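Local coordinates for protein pectinesterase (Sitophilus oryzae, PDB 4PMH) that probably helps digest plant cell walls by hydrolysing the methyl esters of pectin, releasing methanol and leaving de-esterified polygalacturonate, at residues I235-T240 against F268-T273; I188-A193 against T217-E222; P11-S16 against R355-N360; Y26-S31 against S209-S214. All blocks are in the same frame, centred on the assembly; numbering follows the deposited sequence.

Interaction 1 of 4, residues I235-T240 against F268-T273; sequences IFESCT and FVYKST
Glu237 and Tyr270 extend side by side from adjacent parallel strands. Both place CG anti to the backbone N (chi1 176° and 178°), which sends the carboxylate and the phenol ring outward in the same direction. Glu237 OE2 lies at the ring edge, 4.0 Å from Tyr270 CE2, with the carboxylate and ring planes turned 53° apart, so the groups pass in van der Waals contact rather than stack. The other carboxylate oxygen, OE1, is hydrogen-bonded to Tyr215 OH, while Lys271 CG lies over the centre of one Tyr270 face. On the same side of the sheet the methyl CG2 of Ile235 meets the edge of the Phe268 ring, 4.3 Å from its CD2. On the opposite side Phe236 CD2 meets Val269 CG2 at 4.2 Å, the two side chains crossing at a slant.

Beyond the paired strands, Ser238 and Lys271 both adopt left-handed helical backbone angles, so both chains turn the same corner. Ser272 OG bridges this corner: it accepts from Cys239 N at 2.9 Å and donates to Tyr270 O at 3.2 Å from above the carbonyl plane. Ser238 N reaches the same Tyr270 O at 3.2 Å, so two donors grip it. Parallel pairing resumes with Thr273 N to Cys239 O, 2.9 Å.

Such stacked corners between successive sheets characterise a parallel beta-helix. Strand 213-217 adjoins strand 233-237, strand 311-315 adjoins 267-270, and helix 23-27 covers the face carrying Ile235, Glu237 and Tyr270.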
loop_
_atom_site.group_PDB
_atom_site.type_symbol
_atom_site.label_atom_id
_atom_site.label_comp_id
_atom_site.label_asym_id
_atom_site.label_seq_id
_atom_site.Cartn_x
_atom_site.Cartn_y
_atom_site.Cartn_z
ATOM N N ILE A 235 3.467 7.440 4.245
ATOM C CA ILE A 235 3.206 8.790 3.775
ATOM C C ILE A 235 3.004 8.753 2.265
ATOM O O ILE A 235 3.806 8.146 1.543
ATOM C CB ILE A 235 4.399 9.707 4.104
ATOM C CG1 ILE A 235 4.547 9.811 5.617
ATOM C CG2 ILE A 235 4.255 11.068 3.448
ATOM C CD1 ILE A 235 5.928 10.249 6.063
ATOM N N PHE A 236 1.935 9.388 1.795
ATOM C CA PHE A 236 1.616 9.461 0.373
ATOM C C PHE A 236 1.540 10.927 0.015
ATOM O O PHE A 236 0.583 11.597 0.394
ATOM C CB PHE A 236 0.269 8.812 0.089
ATOM C CG PHE A 236 0.225 7.354 0.403
ATOM C CD1 PHE A 236 0.549 6.406 -0.570
ATOM C CD2 PHE A 236 -0.138 6.913 1.669
ATOM C CE1 PHE A 236 0.504 5.057 -0.277
ATOM C CE2 PHE A 236 -0.177 5.558 1.963
ATOM C CZ PHE A 236 0.138 4.631 0.987
ATOM N N GLU A 237 2.560 11.435 -0.670
ATOM C CA GLU A 237 2.623 12.859 -1.015
ATOM C C GLU A 237 2.585 13.003 -2.537
ATOM O O GLU A 237 3.384 12.362 -3.248
ATOM C CB GLU A 237 3.895 13.509 -0.427
ATOM C CG GLU A 237 4.061 14.954 -0.823
ATOM C CD GLU A 237 5.260 15.647 -0.188
ATOM O OE1 GLU A 237 6.133 14.983 0.413
ATOM O OE2 GLU A 237 5.329 16.895 -0.305
ATOM N N SER A 238 1.663 13.836 -3.029
ATOM C CA SER A 238 1.482 14.062 -4.470
ATOM C C SER A 238 1.184 12.763 -5.210
ATOM O O SER A 238 1.735 12.491 -6.254
ATOM C CB SER A 238 2.667 14.788 -5.095
ATOM O OG SER A 238 2.913 15.988 -4.362
ATOM N N CYS A 239 0.295 11.979 -4.642
ATOM C CA CYS A 239 -0.071 10.692 -5.207
ATOM C C CYS A 239 -1.480 10.781 -5.749
ATOM O O CYS A 239 -2.190 11.728 -5.452
ATOM C CB CYS A 239 0.012 9.607 -4.133
ATOM S SG CYS A 239 1.688 9.097 -3.706
ATOM N N THR A 240 -1.865 9.803 -6.572
ATOM C CA THR A 240 -3.217 9.713 -7.078
ATOM C C THR A 240 -3.762 8.338 -6.748
ATOM O O THR A 240 -3.091 7.338 -7.020
ATOM C CB THR A 240 -3.283 9.950 -8.606
ATOM O OG1 THR A 240 -2.863 11.289 -8.904
ATOM C CG2 THR A 240 -4.693 9.772 -9.140
ATOM N N PHE A 268 -0.704 8.716 6.105
ATOM C CA PHE A 268 -0.797 10.154 5.882
ATOM C C PHE A 268 -0.857 10.425 4.384
ATOM O O PHE A 268 0.107 10.140 3.637
ATOM C CB PHE A 268 0.417 10.849 6.488
ATOM C CG PHE A 268 0.348 12.343 6.466
ATOM C CD1 PHE A 268 -0.685 13.029 7.064
ATOM C CD2 PHE A 268 1.355 13.061 5.876
ATOM C CE1 PHE A 268 -0.720 14.417 7.054
ATOM C CE2 PHE A 268 1.344 14.446 5.871
ATOM C CZ PHE A 268 0.309 15.124 6.452
ATOM N N VAL A 269 -2.006 10.931 3.949
ATOM C CA VAL A 269 -2.248 11.293 2.559
ATOM C C VAL A 269 -2.246 12.824 2.462
ATOM O O VAL A 269 -3.100 13.485 3.069
ATOM C CB VAL A 269 -3.587 10.720 2.091
ATOM C CG1 VAL A 269 -3.894 11.190 0.689
ATOM C CG2 VAL A 269 -3.586 9.188 2.171
ATOM N N TYR A 270 -1.285 13.374 1.712
ATOM C CA TYR A 270 -0.999 14.812 1.680
ATOM C C TYR A 270 -0.755 15.322 0.247
ATOM O O TYR A 270 0.002 14.723 -0.502
ATOM C CB TYR A 270 0.235 15.064 2.520
ATOM C CG TYR A 270 0.741 16.483 2.589
ATOM C CD1 TYR A 270 -0.039 17.491 3.122
ATOM C CD2 TYR A 270 2.045 16.791 2.217
ATOM C CE1 TYR A 270 0.435 18.787 3.228
ATOM C CE2 TYR A 270 2.531 18.090 2.324
ATOM C CZ TYR A 270 1.717 19.082 2.826
ATOM O OH TYR A 270 2.183 20.375 2.920
ATOM N N LYS A 271 -1.406 16.433 -0.118
ATOM C CA LYS A 271 -1.311 17.030 -1.437
ATOM C C LYS A 271 -1.541 15.975 -2.523
ATOM O O LYS A 271 -0.861 15.957 -3.534
ATOM C CB LYS A 271 0.044 17.700 -1.633
ATOM C CG LYS A 271 0.391 18.740 -0.589
ATOM C CD LYS A 271 -0.499 19.954 -0.715
ATOM C CE LYS A 271 0.165 21.177 -0.110
ATOM N NZ LYS A 271 -0.823 22.244 0.158
ATOM N N SER A 272 -2.516 15.114 -2.303
ATOM C CA SER A 272 -2.809 14.013 -3.215
ATOM C C SER A 272 -4.206 14.181 -3.839
ATOM O O SER A 272 -4.920 15.159 -3.548
ATOM C CB SER A 272 -2.670 12.682 -2.455
ATOM O OG SER A 272 -1.275 12.371 -2.229
ATOM N N THR A 273 -4.569 13.252 -4.728
ATOM C CA THR A 273 -5.844 13.257 -5.381
ATOM C C THR A 273 -6.501 11.909 -5.179
ATOM O O THR A 273 -5.868 10.854 -5.352
ATOM C CB THR A 273 -5.660 13.508 -6.884
ATOM O OG1 THR A 273 -5.087 14.817 -7.080
ATOM C CG2 THR A 273 -6.985 13.419 -7.635
HETATM O O HOH W 1 0.749 17.555 -5.264
HETATM O O HOH W 2 -2.287 14.418 -7.366
#

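Interaction 2 of 4, residues I188-A193 against T217-E222; sequences IQIHNA and TNTYIE
His191 and Thr217, paired across parallel strands, are joined through their side chains by a short but bent hydrogen bond of 2.7 Å (139°) between His191 ND1 and Thr217 OG1. The hydroxyl sits at the imidazole edge, near the ring plane, because Thr217 turns OG1 between its backbone N and carbonyl carbon (chi1 44°). Asn218 OD1 also lies at this edge, 3.6 Å from His191 CE1, its amide plane nearly perpendicular to the ring at 83°.

Backbone bonds continue the ladder from strand to corner: Thr217 N to Ile190 O (2.9 Å), Asn192 N to Thr217 O (3.0 Å) and Tyr220 N to Ala193 O (2.9 Å). Between the last two, Thr219 OG1 serves as an intermediate partner, accepting from Ala193 N at 3.2 Å and donating to Thr217 O at 2.8 Å from well above the carbonyl plane.

Water joins the coils at two points: one molecule links Ile190 O to Thr217 OG1, another Ala193 O to Asn218 O.

Apolar contact is slight, and polar groups dominate this corner of the beta-helix. With its proton committed to Thr217 O, the Thr219 hydroxyl can receive the Ala193 N-H, keeping a main-chain donor satisfied where Asn192 and Asn218 take left-handed backbone angles.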
loop_
_atom_site.group_PDB
_atom_site.type_symbol
_atom_site.label_atom_id
_atom_site.label_comp_id
_atom_site.label_asym_id
_atom_site.label_seq_id
_atom_site.Cartn_x
_atom_site.Cartn_y
_atom_site.Cartn_z
ATOM N N ILE A 188 11.272 2.370 3.249
ATOM C CA ILE A 188 10.969 2.107 1.852
ATOM C C ILE A 188 10.484 3.381 1.160
ATOM O O ILE A 188 9.656 4.130 1.693
ATOM C CB ILE A 188 9.867 1.041 1.687
ATOM C CG1 ILE A 188 10.143 -0.175 2.560
ATOM C CG2 ILE A 188 9.771 0.610 0.229
ATOM C CD1 ILE A 188 11.550 -0.706 2.476
ATOM N N GLN A 189 10.977 3.615 -0.043
ATOM C CA GLN A 189 10.616 4.787 -0.799
ATOM C C GLN A 189 10.085 4.321 -2.145
ATOM O O GLN A 189 10.738 3.531 -2.830
ATOM C CB GLN A 189 11.840 5.679 -1.005
ATOM C CG GLN A 189 12.501 6.167 0.264
ATOM C CD GLN A 189 13.812 6.878 -0.029
ATOM O OE1 GLN A 189 14.880 6.296 0.088
ATOM N NE2 GLN A 189 13.731 8.128 -0.450
ATOM N N ILE A 190 8.897 4.790 -2.509
ATOM C CA ILE A 190 8.275 4.461 -3.797
ATOM C C ILE A 190 8.045 5.775 -4.532
ATOM O O ILE A 190 7.324 6.646 -4.037
ATOM C CB ILE A 190 6.912 3.775 -3.604
ATOM C CG1 ILE A 190 7.035 2.509 -2.776
ATOM C CG2 ILE A 190 6.282 3.459 -4.949
ATOM C CD1 ILE A 190 7.218 2.746 -1.302
ATOM N N HIS A 191 8.671 5.956 -5.690
ATOM C CA HIS A 191 8.663 7.258 -6.342
ATOM C C HIS A 191 8.362 7.128 -7.823
ATOM O O HIS A 191 9.022 6.363 -8.522
ATOM C CB HIS A 191 9.995 7.951 -6.117
ATOM C CG HIS A 191 10.119 9.282 -6.791
ATOM N ND1 HIS A 191 9.276 10.338 -6.522
ATOM C CD2 HIS A 191 11.032 9.748 -7.678
ATOM C CE1 HIS A 191 9.639 11.385 -7.244
ATOM N NE2 HIS A 191 10.705 11.057 -7.950
ATOM N N ASN A 192 7.366 7.870 -8.300
ATOM C CA ASN A 192 7.041 7.882 -9.719
ATOM C C ASN A 192 6.667 6.483 -10.224
ATOM O O ASN A 192 7.169 6.017 -11.226
ATOM C CB ASN A 192 8.197 8.476 -10.537
ATOM C CG ASN A 192 7.799 8.789 -11.976
ATOM O OD1 ASN A 192 6.668 9.221 -12.256
ATOM N ND2 ASN A 192 8.725 8.560 -12.904
ATOM N N ALA A 193 5.764 5.829 -9.517
ATOM C CA ALA A 193 5.389 4.469 -9.836
ATOM C C ALA A 193 3.904 4.376 -10.050
ATOM O O ALA A 193 3.150 5.325 -9.763
ATOM C CB ALA A 193 5.826 3.534 -8.705
ATOM N N THR A 217 5.829 8.991 -3.256
ATOM C CA THR A 217 5.796 10.282 -3.917
ATOM C C THR A 217 5.487 10.094 -5.384
ATOM O O THR A 217 5.979 9.151 -6.007
ATOM C CB THR A 217 7.151 11.010 -3.794
ATOM O OG1 THR A 217 8.211 10.089 -4.043
ATOM C CG2 THR A 217 7.314 11.566 -2.411
ATOM N N ASN A 218 4.661 10.990 -5.925
ATOM C CA ASN A 218 4.342 11.015 -7.336
ATOM C C ASN A 218 3.922 9.670 -7.882
ATOM O O ASN A 218 4.333 9.278 -8.936
ATOM C CB ASN A 218 5.517 11.589 -8.117
ATOM C CG ASN A 218 5.912 12.961 -7.617
ATOM O OD1 ASN A 218 6.506 13.104 -6.548
ATOM N ND2 ASN A 218 5.547 13.978 -8.363
ATOM N N THR A 219 3.056 8.990 -7.150
ATOM C CA THR A 219 2.718 7.621 -7.444
ATOM C C THR A 219 1.198 7.458 -7.614
ATOM O O THR A 219 0.388 8.089 -6.903
ATOM C CB THR A 219 3.338 6.714 -6.357
ATOM O OG1 THR A 219 4.761 6.675 -6.552
ATOM C CG2 THR A 219 2.776 5.283 -6.394
ATOM N N TYR A 220 0.852 6.612 -8.585
ATOM C CA TYR A 220 -0.508 6.320 -9.010
ATOM C C TYR A 220 -0.897 4.921 -8.511
ATOM O O TYR A 220 -0.199 3.934 -8.779
ATOM C CB TYR A 220 -0.592 6.343 -10.553
ATOM C CG TYR A 220 -1.938 5.922 -11.108
ATOM C CD1 TYR A 220 -2.986 6.844 -11.229
ATOM C CD2 TYR A 220 -2.181 4.600 -11.493
ATOM C CE1 TYR A 220 -4.219 6.464 -11.739
ATOM C CE2 TYR A 220 -3.425 4.210 -11.995
ATOM C CZ TYR A 220 -4.434 5.139 -12.118
ATOM O OH TYR A 220 -5.669 4.754 -12.588
ATOM N N ILE A 221 -2.017 4.841 -7.810
ATOM C CA ILE A 221 -2.445 3.622 -7.184
ATOM C C ILE A 221 -3.928 3.400 -7.485
ATOM O O ILE A 221 -4.752 4.284 -7.209
ATOM C CB ILE A 221 -2.235 3.675 -5.638
ATOM C CG1 ILE A 221 -0.808 4.102 -5.293
ATOM C CG2 ILE A 221 -2.568 2.331 -4.998
ATOM C CD1 ILE A 221 -0.614 4.489 -3.853
ATOM N N GLU A 222 -4.270 2.232 -8.035
ATOM C CA GLU A 222 -5.661 1.939 -8.345
ATOM C C GLU A 222 -6.138 0.618 -7.794
ATOM O O GLU A 222 -5.365 -0.303 -7.591
ATOM C CB GLU A 222 -5.959 2.013 -9.866
ATOM C CG GLU A 222 -5.173 1.085 -10.766
ATOM C CD GLU A 222 -5.559 1.175 -12.260
ATOM O OE1 GLU A 222 -5.624 0.096 -12.882
ATOM O OE2 GLU A 222 -5.781 2.287 -12.814
HETATM O O HOH W 3 9.275 8.429 -2.268
HETATM O O HOH W 4 3.238 7.802 -11.559
#

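Interaction 3 of 4, residues P11-S16 against R355-N360; sequences PILTAS and RFWEYN
Pro11 and Leu13 press on Trp357, each side chain crossing it at about a right angle. Pro11 CB meets the six-membered part of the indole, 3.7 Å from Trp357 CE3, whereas Leu13 CD2 lies against the root of the ring, 3.7 Å from Trp357 CB. One main-chain hydrogen bond joins the segments, Leu13 N to Glu358 O at 2.9 Å, fairly straight. Ile12 turns its far methyl back to the strand, bringing CD1 to 3.7 Å from Glu358 CB. Tyr359, with CG anti to its backbone N (chi1 176°), extends alongside the start of the weakly bonded helix 15-18: Leu13 O meets the ring edge 3.6 Å from Tyr359 CD1, and Ala15 CA approaches Tyr359 CE1 at 3.8 Å.

Farther out, a water bridges Pro11 O and Glu358 OE1, which also forms a salt bridge with Arg10; OE2 is hydrogen-bonded to Gln2 and Asn361. Thr14 is the N-cap, its side chain capping a helix N while Glu17 OE1 accepts from Thr14 N, a capping box.

The contact lays the N-terminal arm on strand 355-359, outermost at this end of the long parallel sheet, next to strand 311-315; Ile313 and Leu348 pack against both Leu13 and Trp357.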
loop_
_atom_site.group_PDB
_atom_site.type_symbol
_atom_site.label_atom_id
_atom_site.label_comp_id
_atom_site.label_asym_id
_atom_site.label_seq_id
_atom_site.Cartn_x
_atom_site.Cartn_y
_atom_site.Cartn_z
ATOM N N PRO A 11 -15.383 13.425 10.897
ATOM C CA PRO A 11 -14.618 14.313 11.760
ATOM C C PRO A 11 -13.486 15.005 11.026
ATOM O O PRO A 11 -12.861 14.422 10.130
ATOM C CB PRO A 11 -14.089 13.393 12.865
ATOM C CG PRO A 11 -14.278 11.998 12.383
ATOM C CD PRO A 11 -15.262 12.003 11.264
ATOM N N ILE A 12 -13.255 16.250 11.405
ATOM C CA ILE A 12 -12.250 17.105 10.799
ATOM C C ILE A 12 -11.335 17.636 11.885
ATOM O O ILE A 12 -11.797 18.122 12.903
ATOM C CB ILE A 12 -12.903 18.322 10.079
ATOM C CG1 ILE A 12 -13.928 17.861 9.046
ATOM C CG2 ILE A 12 -11.843 19.246 9.472
ATOM C CD1 ILE A 12 -13.387 17.022 7.899
ATOM N N LEU A 13 -10.036 17.562 11.657
ATOM C CA LEU A 13 -9.054 18.099 12.593
ATOM C C LEU A 13 -9.143 19.628 12.696
ATOM O O LEU A 13 -9.411 20.319 11.710
ATOM C CB LEU A 13 -7.643 17.737 12.143
ATOM C CG LEU A 13 -7.234 16.255 12.067
ATOM C CD1 LEU A 13 -5.782 16.141 11.623
ATOM C CD2 LEU A 13 -7.443 15.521 13.377
ATOM N N THR A 14 -8.872 20.139 13.886
ATOM C CA THR A 14 -8.705 21.565 14.087
ATOM C C THR A 14 -7.376 22.002 13.521
ATOM O O THR A 14 -6.470 21.180 13.340
ATOM C CB THR A 14 -8.766 21.933 15.577
ATOM O OG1 THR A 14 -7.644 21.375 16.277
ATOM C CG2 THR A 14 -10.053 21.421 16.206
ATOM N N ALA A 15 -7.228 23.303 13.291
ATOM C CA ALA A 15 -5.945 23.844 12.827
ATOM C C ALA A 15 -4.794 23.465 13.747
ATOM O O ALA A 15 -3.673 23.193 13.298
ATOM C CB ALA A 15 -6.027 25.358 12.677
ATOM N N SER A 16 -5.064 23.457 15.041
ATOM C CA SER A 16 -4.054 23.149 16.056
ATOM C C SER A 16 -3.656 21.666 15.989
ATOM O O SER A 16 -2.481 21.313 15.941
ATOM C CB SER A 16 -4.646 23.477 17.434
ATOM O OG SER A 16 -3.676 23.394 18.436
ATOM N N ARG A 355 -9.994 6.188 13.967
ATOM C CA ARG A 355 -8.966 7.227 13.867
ATOM C C ARG A 355 -8.781 7.643 12.422
ATOM O O ARG A 355 -7.652 7.703 11.903
ATOM C CB ARG A 355 -7.615 6.769 14.466
ATOM C CG ARG A 355 -7.676 6.062 15.829
ATOM C CD ARG A 355 -6.623 4.928 15.892
ATOM N NE ARG A 355 -5.398 5.524 16.293
ATOM C CZ ARG A 355 -4.185 5.007 16.237
ATOM N NH1 ARG A 355 -3.917 3.785 15.772
ATOM N NH2 ARG A 355 -3.218 5.791 16.679
ATOM N N PHE A 356 -9.890 7.957 11.772
ATOM C CA PHE A 356 -9.884 8.469 10.420
ATOM C C PHE A 356 -10.230 9.949 10.460
ATOM O O PHE A 356 -11.272 10.330 10.981
ATOM C CB PHE A 356 -10.922 7.739 9.565
ATOM C CG PHE A 356 -10.776 6.245 9.542
ATOM C CD1 PHE A 356 -9.543 5.638 9.654
ATOM C CD2 PHE A 356 -11.894 5.452 9.393
ATOM C CE1 PHE A 356 -9.421 4.260 9.614
ATOM C CE2 PHE A 356 -11.790 4.072 9.359
ATOM C CZ PHE A 356 -10.554 3.478 9.471
ATOM N N TRP A 357 -9.345 10.786 9.931
ATOM C CA TRP A 357 -9.526 12.233 10.035
ATOM C C TRP A 357 -9.142 12.946 8.759
ATOM O O TRP A 357 -8.378 12.436 7.955
ATOM C CB TRP A 357 -8.668 12.822 11.167
ATOM C CG TRP A 357 -8.566 11.978 12.417
ATOM C CD1 TRP A 357 -7.587 11.060 12.715
ATOM C CD2 TRP A 357 -9.441 12.004 13.533
ATOM N NE1 TRP A 357 -7.820 10.505 13.942
ATOM C CE2 TRP A 357 -8.951 11.064 14.474
ATOM C CE3 TRP A 357 -10.606 12.718 13.836
ATOM C CZ2 TRP A 357 -9.595 10.815 15.696
ATOM C CZ3 TRP A 357 -11.238 12.469 15.039
ATOM C CH2 TRP A 357 -10.717 11.524 15.962
ATOM N N GLU A 358 -9.642 14.166 8.604
ATOM C CA GLU A 358 -9.276 14.995 7.465
ATOM C C GLU A 358 -8.890 16.393 7.921
ATOM O O GLU A 358 -9.309 16.818 8.978
ATOM C CB GLU A 358 -10.452 15.129 6.537
ATOM C CG GLU A 358 -10.850 13.852 5.845
ATOM C CD GLU A 358 -12.138 14.060 5.113
ATOM O OE1 GLU A 358 -13.149 13.585 5.630
ATOM O OE2 GLU A 358 -12.146 14.753 4.072
ATOM N N TYR A 359 -8.150 17.119 7.088
ATOM C CA TYR A 359 -7.888 18.530 7.348
ATOM C C TYR A 359 -7.710 19.247 6.021
ATOM O O TYR A 359 -6.811 18.895 5.260
ATOM C CB TYR A 359 -6.603 18.719 8.162
ATOM C CG TYR A 359 -6.235 20.188 8.369
ATOM C CD1 TYR A 359 -7.013 21.002 9.169
ATOM C CD2 TYR A 359 -5.100 20.742 7.784
ATOM C CE1 TYR A 359 -6.695 22.338 9.370
ATOM C CE2 TYR A 359 -4.775 22.091 7.978
ATOM C CZ TYR A 359 -5.587 22.875 8.763
ATOM O OH TYR A 359 -5.290 24.215 8.984
ATOM N N ASN A 360 -8.549 20.245 5.748
ATOM C CA ASN A 360 -8.305 21.188 4.658
ATOM C C ASN A 360 -8.232 20.552 3.276
ATOM O O ASN A 360 -7.382 20.899 2.453
ATOM C CB ASN A 360 -7.007 21.953 4.965
ATOM C CG ASN A 360 -6.915 23.269 4.236
ATOM O OD1 ASN A 360 -7.920 23.802 3.769
ATOM N ND2 ASN A 360 -5.708 23.819 4.154
HETATM O O HOH W 5 -13.281 12.499 8.197
#

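Interaction 4 of 4, residues Y26-S31 against S209-S214; sequences YLQGWS and SSVERS
Arg213 reaches into the turn after helix 23-27 and hydrogen-bonds through NH1 to Leu27 O at 3.0 Å. The bond is bent at the hydrogen (139°); the donor lies in the carbonyl plane, while the oxygen is tilted out of the guanidinium plane. Leu27 O also accepts from Trp30 N at 2.9 Å, the closing bond of a type I' turn from Leu27 to Trp30, so the arginine holds the carbonyl that defines the turn. Gln28 O comes equally near NH1, at the guanidinium edge, but its angle is too poor for a hydrogen bond. The extended Gln28 side chain lets NE2 donate to Tyr26 O at 3.0 Å; NE2 is also bonded to Ser233 OG.

The other terminal nitrogen, NH2, forms a salt bridge with Asp186.

Nonpolar contacts sandwich the planar group. Trp30 CB lies over one face, 3.5 Å from Arg213 CZ, and Val211 CG1 covers the opposite face toward the rim. The bend at chi3 (-71°) brings a face of the guanidinium against Trp30 CB, while the indole rests on the aliphatic part, Trp30 CE3 being 3.8 Å from Arg213 CB. The indole and guanidinium planes are 45° apart and do not stack.

Strand 213-217 begins here, flanked by strands 188-191 and 233-237; Tyr26 and Leu27 of helix 23-27 pack on Ile235, and Trp30 packs on Gln189.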
loop_
_atom_site.group_PDB
_atom_site.type_symbol
_atom_site.label_atom_id
_atom_site.label_comp_id
_atom_site.label_asym_id
_atom_site.label_seq_id
_atom_site.Cartn_x
_atom_site.Cartn_y
_atom_site.Cartn_z
ATOM N N TYR A 26 5.155 12.262 10.672
ATOM C CA TYR A 26 5.025 10.843 10.269
ATOM C C TYR A 26 6.379 10.139 10.003
ATOM O O TYR A 26 6.526 8.921 10.200
ATOM C CB TYR A 26 4.073 10.751 9.057
ATOM C CG TYR A 26 2.613 10.667 9.412
ATOM C CD1 TYR A 26 1.853 11.809 9.666
ATOM C CD2 TYR A 26 1.967 9.436 9.464
ATOM C CE1 TYR A 26 0.517 11.723 10.003
ATOM C CE2 TYR A 26 0.635 9.343 9.802
ATOM C CZ TYR A 26 -0.084 10.488 10.070
ATOM O OH TYR A 26 -1.404 10.377 10.389
ATOM N N LEU A 27 7.380 10.907 9.573
ATOM C CA LEU A 27 8.705 10.383 9.306
ATOM C C LEU A 27 9.442 9.963 10.580
ATOM O O LEU A 27 10.327 9.107 10.529
ATOM C CB LEU A 27 9.551 11.410 8.528
ATOM C CG LEU A 27 9.314 11.550 7.026
ATOM C CD1 LEU A 27 9.982 12.832 6.516
ATOM C CD2 LEU A 27 9.812 10.326 6.274
ATOM N N GLN A 28 9.090 10.571 11.712
ATOM C CA GLN A 28 9.573 10.122 13.007
ATOM C C GLN A 28 11.097 10.078 13.050
ATOM O O GLN A 28 11.684 9.139 13.539
ATOM C CB GLN A 28 8.979 8.742 13.340
ATOM C CG GLN A 28 7.476 8.731 13.523
ATOM C CD GLN A 28 6.904 7.318 13.497
ATOM O OE1 GLN A 28 7.040 6.571 14.463
ATOM N NE2 GLN A 28 6.262 6.946 12.386
ATOM N N GLY A 29 11.738 11.095 12.497
ATOM C CA GLY A 29 13.196 11.194 12.528
ATOM C C GLY A 29 13.884 10.624 11.302
ATOM O O GLY A 29 15.061 10.917 11.062
ATOM N N TRP A 30 13.184 9.803 10.521
ATOM C CA TRP A 30 13.761 9.320 9.278
ATOM C C TRP A 30 13.918 10.480 8.288
ATOM O O TRP A 30 13.010 11.272 8.091
ATOM C CB TRP A 30 12.918 8.194 8.675
ATOM C CG TRP A 30 13.378 7.741 7.329
ATOM C CD1 TRP A 30 14.671 7.661 6.870
ATOM C CD2 TRP A 30 12.545 7.291 6.255
ATOM N NE1 TRP A 30 14.687 7.183 5.575
ATOM C CE2 TRP A 30 13.397 6.946 5.177
ATOM C CE3 TRP A 30 11.168 7.134 6.103
ATOM C CZ2 TRP A 30 12.901 6.476 3.954
ATOM C CZ3 TRP A 30 10.679 6.647 4.894
ATOM C CH2 TRP A 30 11.541 6.331 3.839
ATOM N N SER A 31 15.096 10.581 7.703
ATOM C CA SER A 31 15.373 11.575 6.680
ATOM C C SER A 31 15.660 10.836 5.362
ATOM O O SER A 31 16.775 10.342 5.144
ATOM C CB SER A 31 16.541 12.421 7.121
ATOM O OG SER A 31 17.538 11.623 7.733
ATOM N N SER A 209 7.212 -4.230 13.034
ATOM C CA SER A 209 8.029 -3.186 13.624
ATOM C C SER A 209 7.204 -2.008 14.121
ATOM O O SER A 209 6.277 -1.549 13.462
ATOM C CB SER A 209 9.094 -2.696 12.656
ATOM O OG SER A 209 9.929 -1.741 13.296
ATOM N N SER A 210 7.557 -1.525 15.305
ATOM C CA SER A 210 6.937 -0.336 15.877
ATOM C C SER A 210 7.186 0.853 14.966
ATOM O O SER A 210 6.372 1.756 14.887
ATOM C CB SER A 210 7.508 -0.068 17.273
ATOM O OG SER A 210 6.991 -1.015 18.193
ATOM N N VAL A 211 8.330 0.824 14.299
ATOM C CA VAL A 211 8.720 1.827 13.338
ATOM C C VAL A 211 8.918 1.140 11.977
ATOM O O VAL A 211 9.913 0.453 11.748
ATOM C CB VAL A 211 9.999 2.534 13.840
ATOM C CG1 VAL A 211 10.665 3.370 12.769
ATOM C CG2 VAL A 211 9.655 3.396 15.048
ATOM N N GLU A 212 7.939 1.298 11.095
ATOM C CA GLU A 212 7.939 0.663 9.766
ATOM C C GLU A 212 7.405 1.702 8.787
ATOM O O GLU A 212 6.209 1.766 8.526
ATOM C CB GLU A 212 7.074 -0.607 9.741
ATOM C CG GLU A 212 7.278 -1.467 8.494
ATOM C CD GLU A 212 6.316 -2.651 8.390
ATOM O OE1 GLU A 212 5.704 -3.044 9.400
ATOM O OE2 GLU A 212 6.142 -3.189 7.284
ATOM N N ARG A 213 8.325 2.516 8.267
ATOM C CA ARG A 213 7.983 3.722 7.542
ATOM C C ARG A 213 8.187 3.564 6.035
ATOM O O ARG A 213 9.166 2.969 5.586
ATOM C CB ARG A 213 8.847 4.881 8.036
ATOM C CG ARG A 213 8.607 5.192 9.507
ATOM C CD ARG A 213 9.711 6.054 10.081
ATOM N NE ARG A 213 10.964 5.316 10.216
ATOM C CZ ARG A 213 11.992 5.695 10.984
ATOM N NH1 ARG A 213 11.939 6.820 11.705
ATOM N NH2 ARG A 213 13.080 4.927 11.044
ATOM N N SER A 214 7.248 4.104 5.277
ATOM C CA SER A 214 7.340 4.118 3.812
ATOM C C SER A 214 6.870 5.458 3.293
ATOM O O SER A 214 6.036 6.109 3.912
ATOM C CB SER A 214 6.568 2.952 3.161
ATOM O OG SER A 214 5.250 2.821 3.657
#

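All four interactions reach the same parallel sheet of the beta-helix. Interactions 1 and 2 repeat one strand-corner-strand pattern in neighbouring coils, their centres 9 Å apart, and join through Thr240 N to Thr219 O at 2.8 Å. Interaction 4 lies at the start of strand 213-217, between strands 188-191 and 233-237, about 17 Å centre to centre from interactions 1 and 2; Ser214 O meets Ile235 N at 2.9 Å, and Trp30 CH2 packs on Ile188 O at 3.6 Å. Interaction 3 encloses the others along the chain but touches none; its Phe356 side chain is about 5 Å from that of Arg290, a probable substrate-binding residue, whereas the others lie away from the predicted catalytic residues.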